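Local coordinates for protein glycosyl hydrolase, BNR repeat (Ralstonia eutropha, PDB 3B7F) that is a seven-bladed beta-propeller thought to act as a glycosyl hydrolase of the non-viral sialidase type, though its substrate is not established, at residues A33-S38 with E46-V51; K178-L183 with H232-V237; V184-P189 with A242-L247; K312-V317 with W325-R330; A345-A350 with V388-P393. All blocks are in the same frame, centred on the assembly; numbering follows the deposited sequence.

Interaction 1: residues A33-S38 with E46-V51; sequences AWFLAS and ELRGPV. With EDO (1,2-ethanediol), chain I.
Phe35, Trp34 and Arg48 bury the largest areas between these two strands. The guanidinium of Arg48 lies flat on the Phe35 ring, the planes only 7° apart and CZ 4.3 Å from the ring centroid, a cation-pi stack offset toward CD2. A bend at chi3 (139°) turns the end of Arg48 over that face, while Val51 CG2 meets Phe35 CE2 at the ring edge, 3.7 Å away. The two strands form the outer antiparallel hairpin of the propeller blade in which 385-391 is the innermost strand, with 46-51 at the outer rim. Hydrogen-bonded pairs at Phe35-Arg48 and Ala37-Glu46 are followed by a beta bulge, after which Ala33 pairs with Val51. On the other face of the sheet, Trp34 spreads its indole beside Pro50, whose peptide is cis. Pro50 CB sits over the six-membered ring, 3.8 Å from its centroid, and Gly49 CA approaches the five-membered ring off-centre. Leu47 CD1 fits between Trp34 CD1 and Leu36 CD2, 3.6 Å from the latter.

Interaction 2: residues K178-L183 with H232-V237; sequences KMHSIL and HDPHCV. With EDO (1,2-ethanediol), chain R.
The imidazole of His180 reaches across from strand 178-183 to the backbone at 234-235, where two neighbouring beta-propeller blades face each other with their innermost strands, running roughly parallel at 25°. Its chi1 of 59° sets CG between the backbone N and the carbonyl carbon, which turns the ring toward strand 234-237. Pro234 O lies at the ring edge, 2.8 Å from His180 NE2, and the N-H...O angle of 124° makes this a weak hydrogen bond; Ser197 OG is a further partner of NE2. His235 O lies over one face of the same ring, 3.3 Å above its plane and offset toward the rim. At the other ring nitrogen, ND1 and Ser181 OG share a hydrogen bond of 2.7 Å in the ring plane, which helps fix the rotation of the imidazole. Beside this polar group, Val237 packs its CB against Ser181 CB, and Leu183 meets Val237 at about a right angle. His235 leaves the backbone on the side away from 178-183, and its ND1 is bonded to Gly280 O. His235 and Cys236 both face Gln250, forming a classic beta bulge. Ser181 OG also accepts from Val237 N at 2.9 Å.

Interaction 3: residues V184-P189 with A242-L247; sequences VDPRDP and AAPDIL. With EDO (1,2-ethanediol), chain K.
With chi3 of Arg187 at -66°, the chain bends and lays its guanidinium over Pro244, while Asp185, its CG anti to the backbone N, turns its carboxylate to the same guanidinium. Pro244 CG sits 3.3 Å above the guanidinium plane near NE; the apolar touch is Pro186 CG to Pro244 CB, 3.9 Å. Asp185 grips Arg187 side-on: NE gives a straight bond to OD1 (3.1 Å, 177°) and NH2 bonds OD2, both through syn lone pairs. OD1 also takes the backbone N of Arg187 on its anti side, closing an Asx turn, and OD2 is held further by His191. Fixed in rotation this way, the guanidinium offers NH1 to Asp245 OD1 at 3.3 Å, a weak hydrogen bond within a salt bridge; OD1 lies in the guanidinium plane, although the Asp245 carboxylate is turned 72° from it. A water accepts from Arg187 NH2 and donates to Asp245 OD1, while Asp245 OD2 pairs with Arg261. The three charged side chains thus form a salt-bridge network at the surface, joining two type I beta turns, 185-188 and 243-246, each connecting the first and second strands of its own propeller blade, the two blades being neighbours.

Interaction 4: residues K312-V317 with W325-R330; sequences KPAVYV and WQRQDR
Arg327 shares out its guanidinium donors along strand 315-317 and the loop before it. NH1 bonds Tyr316 OH at 2.9 Å, within the guanidinium plane, and NH2 bonds Lys312 O at 3.0 Å, coming from well above the carbonyl plane. NE is taken by Asp329 OD2 in a salt bridge (2.8 Å), and a water accepts from NH1 and donates to Lys312 O. Ala314 CB sits over the centre of one guanidinium face, 3.4 Å above it. The extended chain of Arg327, with CG anti to the backbone N (chi1 -174°), slants across the Tyr316 ring, CA over its face 3.8 Å from the centroid, CB and CG near CZ and OH. These strands form the outer hairpin of a propeller blade, 326-328 being its outermost strand, with reciprocal backbone bonds at Val315-Gln328 and Val317-Gln326. On the opposite face of this sheet, the amide of Gln328 lies against Val317, Gln328 CD 3.7 Å from Val317 CB; its NE2 donates to Glu371 O and Glu373 OE2. Trp325 NE1 finds its acceptor at Ile268 O, while Trp325 CE3 lies 3.5 Å from Val317 O.

Interaction 5: residues A345-A350 with V388-P393; sequences AMTADA and VQSARP
Two hydroxyl-mediated hydrogen bonds join Ser390 to strand 346-348. Thr347 OG1, placed anti to its backbone nitrogen (chi1 -167°), accepts from Ser390 N at 3.1 Å. In return, Ser390 OG donates to Ala348 O at 2.7 Å, approaching from above the carbonyl plane instead of along a lone pair; chi1 of 56° swings this hydroxyl toward the neighbouring strand. Each strand therefore lends one hydroxyl to the backbone of the other. A water adds a third polar link, lying 2.6 Å from both Met346 O and Val388 O, two carbonyl oxygens that converge on it. The apolar part is small: the methyl CG2 of Thr347 touches Val388 CG1 at 3.9 Å. Van der Waals contacts to backbone carbonyls add to it, Thr347 CB on Val388 O, and Val388 CB and CG2 on Ala345 O. Beyond Ala348, Asp349 turns its carboxylate elsewhere, to Tyr357 and Arg42. The strands run nearly parallel, 15° apart, with axes 5.6 Å from each other, and they belong to different sheets. This is the meeting of two innermost strands around the axis of a seven-bladed beta-propeller, here where the blade completed by C-terminal strand 385-391 adjoins the blade before it.

In the fold
From the N terminus, interaction 1 closes a short hairpin loop in the blade whose other strands are 24-29 and 385-391. Interactions 2 and 3 come next and cross, since 178-183 runs straight on into 184-189 while 232-237 precedes 242-247; each spans about fifty residues, and together they bind two adjacent blades, near the axis and at the surface, their centres about 16 Å apart. Interaction 4 is again a local hairpin, at the outer edge of the next blade. Interaction 5, in series after it, closes a loop of 37 residues and joins the blade that begins with 346-348 to strand 385-391, which shares its sheet with interaction 1: N- and C-terminal strands together close the propeller ring.

Interaction 1: residues A33-S38 with E46-V51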
# COMPACT_ATOMS: atom_id res chain seq x y z
N ALA A 33 5.88 -10.25 12.67
CA ALA A 33 4.75 -10.59 11.83
C ALA A 33 3.73 -11.39 12.64
O ALA A 33 4.08 -12.28 13.43
CB ALA A 33 5.20 -11.41 10.61
N TRP A 34 2.47 -11.03 12.48
CA TRP A 34 1.37 -11.76 13.08
C TRP A 34 0.42 -12.07 11.92
O TRP A 34 0.49 -11.43 10.87
CB TRP A 34 0.68 -10.98 14.18
CG TRP A 34 1.26 -11.09 15.55
CD1 TRP A 34 0.81 -11.90 16.55
CD2 TRP A 34 2.35 -10.34 16.10
NE1 TRP A 34 1.55 -11.70 17.68
CE2 TRP A 34 2.50 -10.75 17.43
CE3 TRP A 34 3.25 -9.40 15.58
CZ2 TRP A 34 3.50 -10.25 18.26
CZ3 TRP A 34 4.23 -8.88 16.41
CH2 TRP A 34 4.34 -9.30 17.74
N PHE A 35 -0.40 -13.09 12.12
CA PHE A 35 -1.30 -13.61 11.12
C PHE A 35 -2.63 -13.86 11.74
O PHE A 35 -2.70 -14.44 12.83
CB PHE A 35 -0.75 -14.90 10.56
CG PHE A 35 0.56 -14.73 9.89
CD1 PHE A 35 0.63 -14.39 8.56
CD2 PHE A 35 1.75 -14.85 10.61
CE1 PHE A 35 1.85 -14.18 7.93
CE2 PHE A 35 2.97 -14.66 9.98
CZ PHE A 35 3.02 -14.33 8.64
N LEU A 36 -3.69 -13.39 11.08
CA LEU A 36 -5.06 -13.56 11.58
C LEU A 36 -5.82 -14.44 10.62
O LEU A 36 -5.73 -14.22 9.43
CB LEU A 36 -5.77 -12.23 11.80
CG LEU A 36 -5.49 -11.50 13.11
CD1 LEU A 36 -5.72 -10.00 12.98
CD2 LEU A 36 -6.33 -12.13 14.27
N ALA A 37 -6.53 -15.45 11.11
CA ALA A 37 -7.29 -16.36 10.24
C ALA A 37 -8.75 -16.43 10.70
O ALA A 37 -9.02 -16.62 11.88
CB ALA A 37 -6.64 -17.75 10.20
N SER A 38 -9.69 -16.28 9.77
CA SER A 38 -11.11 -16.35 10.10
C SER A 38 -11.74 -17.70 9.81
O SER A 38 -11.15 -18.55 9.14
CB SER A 38 -11.91 -15.32 9.32
OG SER A 38 -12.19 -15.73 7.98
N GLU A 46 -8.56 -16.15 14.65
CA GLU A 46 -7.50 -16.82 15.38
C GLU A 46 -6.21 -16.09 15.08
O GLU A 46 -5.89 -15.88 13.94
CB GLU A 46 -7.44 -18.26 14.90
CG GLU A 46 -6.42 -19.18 15.54
CD GLU A 46 -6.56 -20.63 15.03
OE1 GLU A 46 -7.66 -21.23 15.21
OE2 GLU A 46 -5.57 -21.16 14.47
N LEU A 47 -5.48 -15.71 16.13
CA LEU A 47 -4.21 -15.02 16.01
C LEU A 47 -3.02 -15.99 16.12
O LEU A 47 -2.93 -16.73 17.09
CB LEU A 47 -4.08 -13.97 17.12
CG LEU A 47 -2.91 -12.98 17.07
CD1 LEU A 47 -3.02 -12.09 15.80
CD2 LEU A 47 -2.89 -12.15 18.31
N ARG A 48 -2.14 -15.98 15.12
CA ARG A 48 -0.88 -16.73 15.15
C ARG A 48 0.27 -15.73 15.08
O ARG A 48 0.19 -14.71 14.40
CB ARG A 48 -0.79 -17.74 13.98
CG ARG A 48 0.68 -18.13 13.54
CD ARG A 48 0.76 -19.32 12.54
NE ARG A 48 1.78 -19.09 11.49
CZ ARG A 48 1.55 -18.69 10.21
NH1 ARG A 48 0.31 -18.44 9.71
NH2 ARG A 48 2.60 -18.55 9.39
N GLY A 49 1.35 -16.04 15.79
CA GLY A 49 2.56 -15.25 15.83
C GLY A 49 2.94 -14.98 17.28
O GLY A 49 2.23 -15.41 18.18
N PRO A 50 4.02 -14.22 17.52
CA PRO A 50 4.88 -13.60 16.50
C PRO A 50 5.75 -14.56 15.68
O PRO A 50 6.11 -15.64 16.14
CB PRO A 50 5.80 -12.67 17.31
CG PRO A 50 5.80 -13.20 18.67
CD PRO A 50 4.45 -13.86 18.87
N VAL A 51 6.02 -14.13 14.45
CA VAL A 51 6.97 -14.77 13.57
C VAL A 51 8.01 -13.65 13.40
O VAL A 51 7.66 -12.50 13.12
CB VAL A 51 6.35 -15.26 12.24
CG1 VAL A 51 7.43 -15.88 11.37
CG2 VAL A 51 5.19 -16.26 12.50
C1 EDO I . -3.34 -18.70 11.64
O1 EDO I . -3.60 -18.74 13.05
C2 EDO I . -3.65 -20.05 10.99
O2 EDO I . -4.87 -20.62 11.49

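Interaction 2: residues K178-L183 with H232-V237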
# COMPACT_ATOMS: atom_id res chain seq x y z
N LYS A 178 10.65 7.07 0.28
CA LYS A 178 10.43 5.69 -0.15
C LYS A 178 9.66 5.56 -1.44
O LYS A 178 8.94 6.47 -1.85
CB LYS A 178 9.64 4.96 0.95
CG LYS A 178 8.23 5.52 1.12
CD LYS A 178 7.61 5.19 2.45
CE LYS A 178 8.17 5.96 3.59
NZ LYS A 178 7.14 6.04 4.67
N MSE A 179 9.81 4.38 -2.02
CA MSE A 179 9.16 3.96 -3.24
C MSE A 179 8.01 3.08 -2.79
O MSE A 179 8.19 2.17 -1.97
CB MSE A 179 10.18 3.18 -4.06
CG MSE A 179 9.69 2.31 -5.21
SE MSE A 179 9.61 3.08 -6.92
CE MSE A 179 11.44 3.62 -7.21
N HIS A 180 6.82 3.31 -3.33
CA HIS A 180 5.67 2.53 -2.94
C HIS A 180 4.73 2.41 -4.13
O HIS A 180 5.09 2.80 -5.24
CB HIS A 180 5.01 3.21 -1.72
CG HIS A 180 4.58 4.62 -1.95
ND1 HIS A 180 3.44 4.95 -2.66
CD2 HIS A 180 5.11 5.79 -1.53
CE1 HIS A 180 3.31 6.26 -2.70
NE2 HIS A 180 4.30 6.80 -2.01
N SER A 181 3.55 1.85 -3.89
CA SER A 181 2.49 1.75 -4.87
C SER A 181 2.95 1.29 -6.26
O SER A 181 2.65 1.93 -7.27
CB SER A 181 1.79 3.11 -4.96
OG SER A 181 1.34 3.51 -3.69
N ILE A 182 3.69 0.18 -6.28
CA ILE A 182 4.17 -0.44 -7.49
C ILE A 182 3.00 -1.27 -8.02
O ILE A 182 2.51 -2.22 -7.38
CB ILE A 182 5.45 -1.27 -7.29
CG1 ILE A 182 6.58 -0.39 -6.76
CG2 ILE A 182 5.90 -1.91 -8.62
CD1 ILE A 182 7.78 -1.19 -6.21
N LEU A 183 2.54 -0.89 -9.20
CA LEU A 183 1.38 -1.45 -9.84
C LEU A 183 1.76 -2.04 -11.20
O LEU A 183 2.36 -1.34 -12.00
CB LEU A 183 0.39 -0.31 -10.04
CG LEU A 183 -0.50 0.27 -8.92
CD1 LEU A 183 0.05 0.12 -7.52
CD2 LEU A 183 -0.91 1.73 -9.28
N HIS A 232 5.67 15.67 -6.04
CA HIS A 232 4.43 15.39 -5.28
C HIS A 232 4.60 14.28 -4.24
O HIS A 232 5.55 13.51 -4.29
CB HIS A 232 3.33 14.98 -6.26
CG HIS A 232 3.05 16.01 -7.31
ND1 HIS A 232 3.89 16.22 -8.39
CD2 HIS A 232 2.05 16.92 -7.44
CE1 HIS A 232 3.42 17.20 -9.13
NE2 HIS A 232 2.30 17.65 -8.58
N ASP A 233 3.66 14.21 -3.29
CA ASP A 233 3.71 13.20 -2.22
C ASP A 233 2.47 12.30 -2.17
O ASP A 233 1.62 12.43 -1.27
CB ASP A 233 3.98 13.89 -0.86
CG ASP A 233 4.24 12.89 0.28
OD1 ASP A 233 4.60 11.73 0.01
OD2 ASP A 233 4.08 13.28 1.46
N PRO A 234 2.34 11.38 -3.16
CA PRO A 234 1.31 10.37 -3.06
C PRO A 234 1.65 9.46 -1.92
O PRO A 234 2.84 9.21 -1.69
CB PRO A 234 1.43 9.59 -4.37
CG PRO A 234 2.83 9.77 -4.79
CD PRO A 234 3.11 11.21 -4.40
N HIS A 235 0.62 9.02 -1.20
CA HIS A 235 0.78 8.07 -0.09
C HIS A 235 0.46 6.63 -0.50
O HIS A 235 1.17 5.71 -0.14
CB HIS A 235 -0.07 8.47 1.12
CG HIS A 235 0.39 9.74 1.79
ND1 HIS A 235 -0.40 10.44 2.67
CD2 HIS A 235 1.54 10.44 1.67
CE1 HIS A 235 0.26 11.51 3.09
NE2 HIS A 235 1.44 11.53 2.50
N CYS A 236 -0.64 6.44 -1.22
CA CYS A 236 -1.06 5.13 -1.62
C CYS A 236 -1.79 5.28 -2.93
O CYS A 236 -2.67 6.11 -3.02
CB CYS A 236 -1.97 4.56 -0.55
SG CYS A 236 -2.34 2.81 -0.78
N VAL A 237 -1.37 4.53 -3.95
CA VAL A 237 -1.99 4.53 -5.27
C VAL A 237 -2.49 3.10 -5.55
O VAL A 237 -1.81 2.13 -5.19
CB VAL A 237 -1.02 5.04 -6.42
CG1 VAL A 237 -1.82 5.48 -7.65
CG2 VAL A 237 -0.14 6.19 -5.97
C1 EDO R . -0.25 19.42 -10.72
O1 EDO R . 0.89 19.71 -9.89
C2 EDO R . -0.03 19.76 -12.18
O2 EDO R . -1.30 19.97 -12.81

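Interaction 3: residues V184-P189 with A242-L247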
# COMPACT_ATOMS: atom_id res chain seq x y z
N VAL A 184 1.42 -3.31 -11.43
CA VAL A 184 1.63 -4.00 -12.71
C VAL A 184 0.25 -4.15 -13.37
O VAL A 184 -0.63 -4.80 -12.81
CB VAL A 184 2.26 -5.39 -12.50
CG1 VAL A 184 2.44 -6.14 -13.88
CG2 VAL A 184 3.57 -5.25 -11.71
N ASP A 185 0.06 -3.57 -14.54
CA ASP A 185 -1.24 -3.59 -15.23
C ASP A 185 -1.70 -5.04 -15.52
O ASP A 185 -0.92 -5.80 -16.09
CB ASP A 185 -1.14 -2.78 -16.53
CG ASP A 185 -2.49 -2.37 -17.10
OD1 ASP A 185 -3.40 -3.20 -17.22
OD2 ASP A 185 -2.61 -1.20 -17.49
N PRO A 186 -2.94 -5.44 -15.10
CA PRO A 186 -3.40 -6.80 -15.39
C PRO A 186 -3.51 -7.14 -16.88
O PRO A 186 -3.45 -8.31 -17.24
CB PRO A 186 -4.81 -6.85 -14.76
CG PRO A 186 -5.21 -5.43 -14.58
CD PRO A 186 -3.95 -4.68 -14.33
N ARG A 187 -3.68 -6.12 -17.72
CA ARG A 187 -3.76 -6.29 -19.15
C ARG A 187 -2.41 -6.33 -19.86
O ARG A 187 -2.37 -6.75 -21.00
CB ARG A 187 -4.52 -5.12 -19.75
CG ARG A 187 -5.94 -4.97 -19.28
CD ARG A 187 -6.46 -3.64 -19.69
NE ARG A 187 -5.78 -2.54 -19.02
CZ ARG A 187 -6.09 -1.26 -19.15
NH1 ARG A 187 -7.12 -0.87 -19.90
NH2 ARG A 187 -5.38 -0.35 -18.49
N ASP A 188 -1.32 -5.89 -19.21
CA ASP A 188 -0.03 -5.80 -19.88
C ASP A 188 1.12 -5.70 -18.88
O ASP A 188 1.24 -4.67 -18.22
CB ASP A 188 -0.05 -4.54 -20.77
CG ASP A 188 1.25 -4.32 -21.54
OD1 ASP A 188 2.15 -5.18 -21.48
OD2 ASP A 188 1.35 -3.26 -22.22
N PRO A 189 2.02 -6.72 -18.80
CA PRO A 189 3.15 -6.65 -17.85
C PRO A 189 4.14 -5.49 -18.06
O PRO A 189 4.91 -5.17 -17.13
CB PRO A 189 3.90 -7.98 -18.09
CG PRO A 189 3.45 -8.47 -19.38
CD PRO A 189 2.05 -7.98 -19.57
N ALA A 242 -10.83 -4.58 -12.04
CA ALA A 242 -11.98 -4.69 -12.95
C ALA A 242 -12.01 -3.61 -14.06
O ALA A 242 -12.49 -3.89 -15.14
CB ALA A 242 -13.28 -4.65 -12.12
N ALA A 243 -11.53 -2.40 -13.77
CA ALA A 243 -11.47 -1.27 -14.70
C ALA A 243 -10.07 -0.65 -14.58
O ALA A 243 -9.92 0.42 -14.02
CB ALA A 243 -12.53 -0.27 -14.36
N PRO A 244 -9.03 -1.34 -15.12
CA PRO A 244 -7.62 -0.87 -14.97
C PRO A 244 -7.25 0.53 -15.54
O PRO A 244 -6.16 1.02 -15.24
CB PRO A 244 -6.78 -2.03 -15.55
CG PRO A 244 -7.77 -2.89 -16.35
CD PRO A 244 -9.14 -2.61 -15.87
N ASP A 245 -8.13 1.15 -16.32
CA ASP A 245 -7.97 2.57 -16.67
C ASP A 245 -8.16 3.50 -15.47
O ASP A 245 -7.65 4.62 -15.48
CB ASP A 245 -8.97 3.01 -17.74
CG ASP A 245 -8.70 2.39 -19.10
OD1 ASP A 245 -7.53 2.39 -19.56
OD2 ASP A 245 -9.68 1.92 -19.70
N ILE A 246 -8.89 3.02 -14.46
CA ILE A 246 -9.18 3.83 -13.26
C ILE A 246 -8.15 3.61 -12.15
O ILE A 246 -7.92 2.48 -11.71
CB ILE A 246 -10.61 3.54 -12.72
CG1 ILE A 246 -11.64 3.47 -13.86
CG2 ILE A 246 -11.01 4.59 -11.65
CD1 ILE A 246 -11.64 4.65 -14.86
N LEU A 247 -7.53 4.71 -11.73
CA LEU A 247 -6.57 4.76 -10.63
C LEU A 247 -7.12 5.69 -9.54
O LEU A 247 -7.80 6.68 -9.84
CB LEU A 247 -5.19 5.27 -11.07
CG LEU A 247 -4.24 4.31 -11.79
CD1 LEU A 247 -4.88 3.68 -12.99
CD2 LEU A 247 -2.97 5.05 -12.20
C1 EDO K . -1.97 -4.40 -8.04
O1 EDO K . -2.35 -3.12 -8.62
C2 EDO K . -0.47 -4.68 -8.21
O2 EDO K . -0.09 -4.75 -9.60
O HOH W 1 -5.11 2.79 -19.16

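Interaction 4: residues K312-V317 with W325-R330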
# COMPACT_ATOMS: atom_id res chain seq x y z
N LYS A 312 -11.71 11.29 16.70
CA LYS A 312 -12.95 10.58 16.35
C LYS A 312 -12.71 9.74 15.13
O LYS A 312 -13.07 10.15 14.02
CB LYS A 312 -14.07 11.60 16.13
CG LYS A 312 -14.39 12.36 17.41
CD LYS A 312 -15.56 13.28 17.28
CE LYS A 312 -15.86 13.97 18.62
NZ LYS A 312 -16.93 15.03 18.52
N PRO A 313 -12.16 8.51 15.32
CA PRO A 313 -11.76 7.71 14.16
C PRO A 313 -12.89 7.24 13.27
O PRO A 313 -13.99 6.93 13.76
CB PRO A 313 -11.05 6.51 14.79
CG PRO A 313 -11.62 6.40 16.16
CD PRO A 313 -11.90 7.80 16.59
N ALA A 314 -12.63 7.20 11.97
CA ALA A 314 -13.60 6.76 11.02
C ALA A 314 -12.93 6.45 9.70
O ALA A 314 -11.93 7.06 9.33
CB ALA A 314 -14.74 7.84 10.81
N VAL A 315 -13.51 5.48 9.01
CA VAL A 315 -13.19 5.16 7.64
C VAL A 315 -14.25 5.94 6.85
O VAL A 315 -15.36 6.15 7.36
CB VAL A 315 -13.32 3.62 7.38
CG1 VAL A 315 -13.45 3.29 5.90
CG2 VAL A 315 -12.19 2.86 8.03
N TYR A 316 -13.92 6.38 5.64
CA TYR A 316 -14.95 6.99 4.77
C TYR A 316 -15.02 6.14 3.55
O TYR A 316 -13.99 5.72 3.03
CB TYR A 316 -14.68 8.47 4.42
CG TYR A 316 -15.23 9.43 5.46
CD1 TYR A 316 -14.63 9.54 6.70
CD2 TYR A 316 -16.38 10.18 5.22
CE1 TYR A 316 -15.11 10.35 7.67
CE2 TYR A 316 -16.87 11.01 6.18
CZ TYR A 316 -16.22 11.11 7.40
OH TYR A 316 -16.69 11.95 8.39
N VAL A 317 -16.25 5.86 3.10
CA VAL A 317 -16.49 5.12 1.87
C VAL A 317 -17.13 6.04 0.83
O VAL A 317 -17.80 7.02 1.18
CB VAL A 317 -17.44 3.91 2.12
CG1 VAL A 317 -18.84 4.39 2.43
CG2 VAL A 317 -17.45 2.94 0.91
N TRP A 325 -19.33 10.96 -0.17
CA TRP A 325 -18.61 10.17 0.83
C TRP A 325 -19.49 9.98 2.05
O TRP A 325 -20.22 10.89 2.43
CB TRP A 325 -17.31 10.87 1.25
CG TRP A 325 -16.29 11.02 0.14
CD1 TRP A 325 -16.15 12.07 -0.73
CD2 TRP A 325 -15.28 10.08 -0.20
NE1 TRP A 325 -15.10 11.84 -1.58
CE2 TRP A 325 -14.55 10.62 -1.28
CE3 TRP A 325 -14.91 8.82 0.31
CZ2 TRP A 325 -13.46 9.96 -1.86
CZ3 TRP A 325 -13.83 8.16 -0.28
CH2 TRP A 325 -13.13 8.73 -1.36
N GLN A 326 -19.42 8.79 2.64
CA GLN A 326 -20.16 8.48 3.87
C GLN A 326 -19.21 8.04 4.96
O GLN A 326 -18.25 7.31 4.70
CB GLN A 326 -21.24 7.41 3.66
CG GLN A 326 -22.44 7.89 2.78
CD GLN A 326 -22.08 8.05 1.32
OE1 GLN A 326 -21.41 7.17 0.73
NE2 GLN A 326 -22.49 9.18 0.73
N ARG A 327 -19.50 8.47 6.19
CA ARG A 327 -18.70 8.16 7.35
C ARG A 327 -19.07 6.77 7.82
O ARG A 327 -20.26 6.46 7.91
CB ARG A 327 -19.01 9.15 8.48
CG ARG A 327 -18.13 9.02 9.74
CD ARG A 327 -18.57 10.08 10.72
NE ARG A 327 -17.79 10.06 11.95
CZ ARG A 327 -16.56 10.53 12.08
NH1 ARG A 327 -15.91 11.13 11.08
NH2 ARG A 327 -15.98 10.43 13.24
N GLN A 328 -18.06 5.98 8.13
CA GLN A 328 -18.23 4.66 8.64
C GLN A 328 -17.45 4.54 9.95
O GLN A 328 -16.25 4.38 9.93
CB GLN A 328 -17.70 3.66 7.65
CG GLN A 328 -18.46 3.60 6.36
CD GLN A 328 -17.98 2.46 5.46
OE1 GLN A 328 -16.77 2.21 5.35
NE2 GLN A 328 -18.93 1.73 4.85
N ASP A 329 -18.17 4.58 11.06
CA ASP A 329 -17.60 4.51 12.41
C ASP A 329 -18.36 3.63 13.41
O ASP A 329 -18.07 3.74 14.60
CB ASP A 329 -17.45 5.93 13.01
CG ASP A 329 -18.78 6.65 13.16
OD1 ASP A 329 -19.83 6.02 13.00
OD2 ASP A 329 -18.79 7.87 13.39
N ARG A 330 -19.30 2.77 12.98
CA ARG A 330 -20.02 1.92 13.93
C ARG A 330 -19.10 0.84 14.46
O ARG A 330 -18.48 0.11 13.66
CB ARG A 330 -21.21 1.23 13.32
CG ARG A 330 -22.27 2.12 12.89
CD ARG A 330 -23.43 1.29 12.39
NE ARG A 330 -24.34 2.15 11.64
CZ ARG A 330 -25.39 2.81 12.12
NH1 ARG A 330 -25.77 2.72 13.39
NH2 ARG A 330 -26.09 3.54 11.27
O HOH W 2 -13.64 12.79 12.26

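Interaction 5: residues A345-A350 with V388-P393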
# COMPACT_ATOMS: atom_id res chain seq x y z
N ALA A 345 -1.60 -0.14 5.83
CA ALA A 345 -2.36 -0.70 6.96
C ALA A 345 -3.89 -0.85 6.77
O ALA A 345 -4.60 -1.12 7.74
CB ALA A 345 -2.00 0.06 8.25
N MSE A 346 -4.42 -0.64 5.56
CA MSE A 346 -5.82 -0.98 5.22
C MSE A 346 -5.79 -1.99 4.10
O MSE A 346 -4.94 -1.90 3.22
CB MSE A 346 -6.69 0.15 4.69
CG MSE A 346 -7.17 1.10 5.69
SE MSE A 346 -8.86 1.91 5.17
CE MSE A 346 -8.16 2.73 3.65
N THR A 347 -6.75 -2.92 4.11
CA THR A 347 -6.90 -3.92 3.06
C THR A 347 -8.35 -4.35 3.01
O THR A 347 -9.15 -4.04 3.91
CB THR A 347 -5.99 -5.14 3.32
OG1 THR A 347 -5.92 -5.97 2.15
CG2 THR A 347 -6.48 -5.96 4.52
N ALA A 348 -8.68 -5.05 1.94
CA ALA A 348 -10.02 -5.54 1.75
C ALA A 348 -9.95 -6.95 1.18
O ALA A 348 -8.95 -7.31 0.57
CB ALA A 348 -10.83 -4.56 0.83
N ASP A 349 -10.95 -7.77 1.48
CA ASP A 349 -11.04 -9.13 0.91
C ASP A 349 -11.89 -9.08 -0.39
O ASP A 349 -12.31 -8.00 -0.80
CB ASP A 349 -11.52 -10.14 1.96
CG ASP A 349 -12.96 -9.93 2.39
OD1 ASP A 349 -13.83 -9.63 1.55
OD2 ASP A 349 -13.22 -10.10 3.61
N ALA A 350 -12.12 -10.24 -1.02
CA ALA A 350 -12.91 -10.36 -2.25
C ALA A 350 -14.17 -11.19 -2.01
O ALA A 350 -14.71 -11.76 -2.94
CB ALA A 350 -12.05 -10.96 -3.39
N VAL A 388 -1.20 -4.30 6.74
CA VAL A 388 -2.22 -5.33 6.91
C VAL A 388 -2.61 -5.64 5.49
O VAL A 388 -2.88 -4.73 4.73
CB VAL A 388 -3.43 -4.89 7.74
CG1 VAL A 388 -4.42 -6.04 7.88
CG2 VAL A 388 -2.99 -4.37 9.12
N GLN A 389 -2.59 -6.93 5.14
CA GLN A 389 -2.86 -7.41 3.82
C GLN A 389 -3.74 -8.66 3.86
O GLN A 389 -3.48 -9.59 4.61
CB GLN A 389 -1.52 -7.73 3.20
CG GLN A 389 -1.53 -8.19 1.78
CD GLN A 389 -1.87 -7.10 0.77
OE1 GLN A 389 -1.24 -6.04 0.76
NE2 GLN A 389 -2.82 -7.39 -0.10
N SER A 390 -4.79 -8.70 3.04
CA SER A 390 -5.62 -9.90 2.92
C SER A 390 -4.89 -11.00 2.12
O SER A 390 -3.98 -10.72 1.31
CB SER A 390 -6.96 -9.58 2.28
OG SER A 390 -6.81 -8.97 1.02
N ALA A 391 -5.27 -12.25 2.40
CA ALA A 391 -4.67 -13.43 1.79
C ALA A 391 -5.66 -14.58 1.86
O ALA A 391 -6.58 -14.59 2.70
CB ALA A 391 -3.35 -13.80 2.48
N ARG A 392 -5.50 -15.51 0.93
CA ARG A 392 -6.32 -16.72 0.84
C ARG A 392 -5.54 -17.84 1.48
O ARG A 392 -4.45 -18.15 1.01
CB ARG A 392 -6.61 -17.11 -0.61
CG ARG A 392 -7.76 -16.31 -1.21
CD ARG A 392 -8.05 -16.59 -2.70
NE ARG A 392 -7.84 -18.00 -3.09
CZ ARG A 392 -6.97 -18.46 -4.01
NH1 ARG A 392 -6.19 -17.64 -4.75
NH2 ARG A 392 -6.90 -19.77 -4.23
N PRO A 393 -6.05 -18.44 2.57
CA PRO A 393 -5.33 -19.59 3.15
C PRO A 393 -5.51 -20.87 2.33
O PRO A 393 -4.52 -21.54 2.05
CB PRO A 393 -5.97 -19.74 4.52
CG PRO A 393 -7.35 -19.20 4.34
CD PRO A 393 -7.27 -18.12 3.32
O HOH W 3 -2.69 -3.10 2.68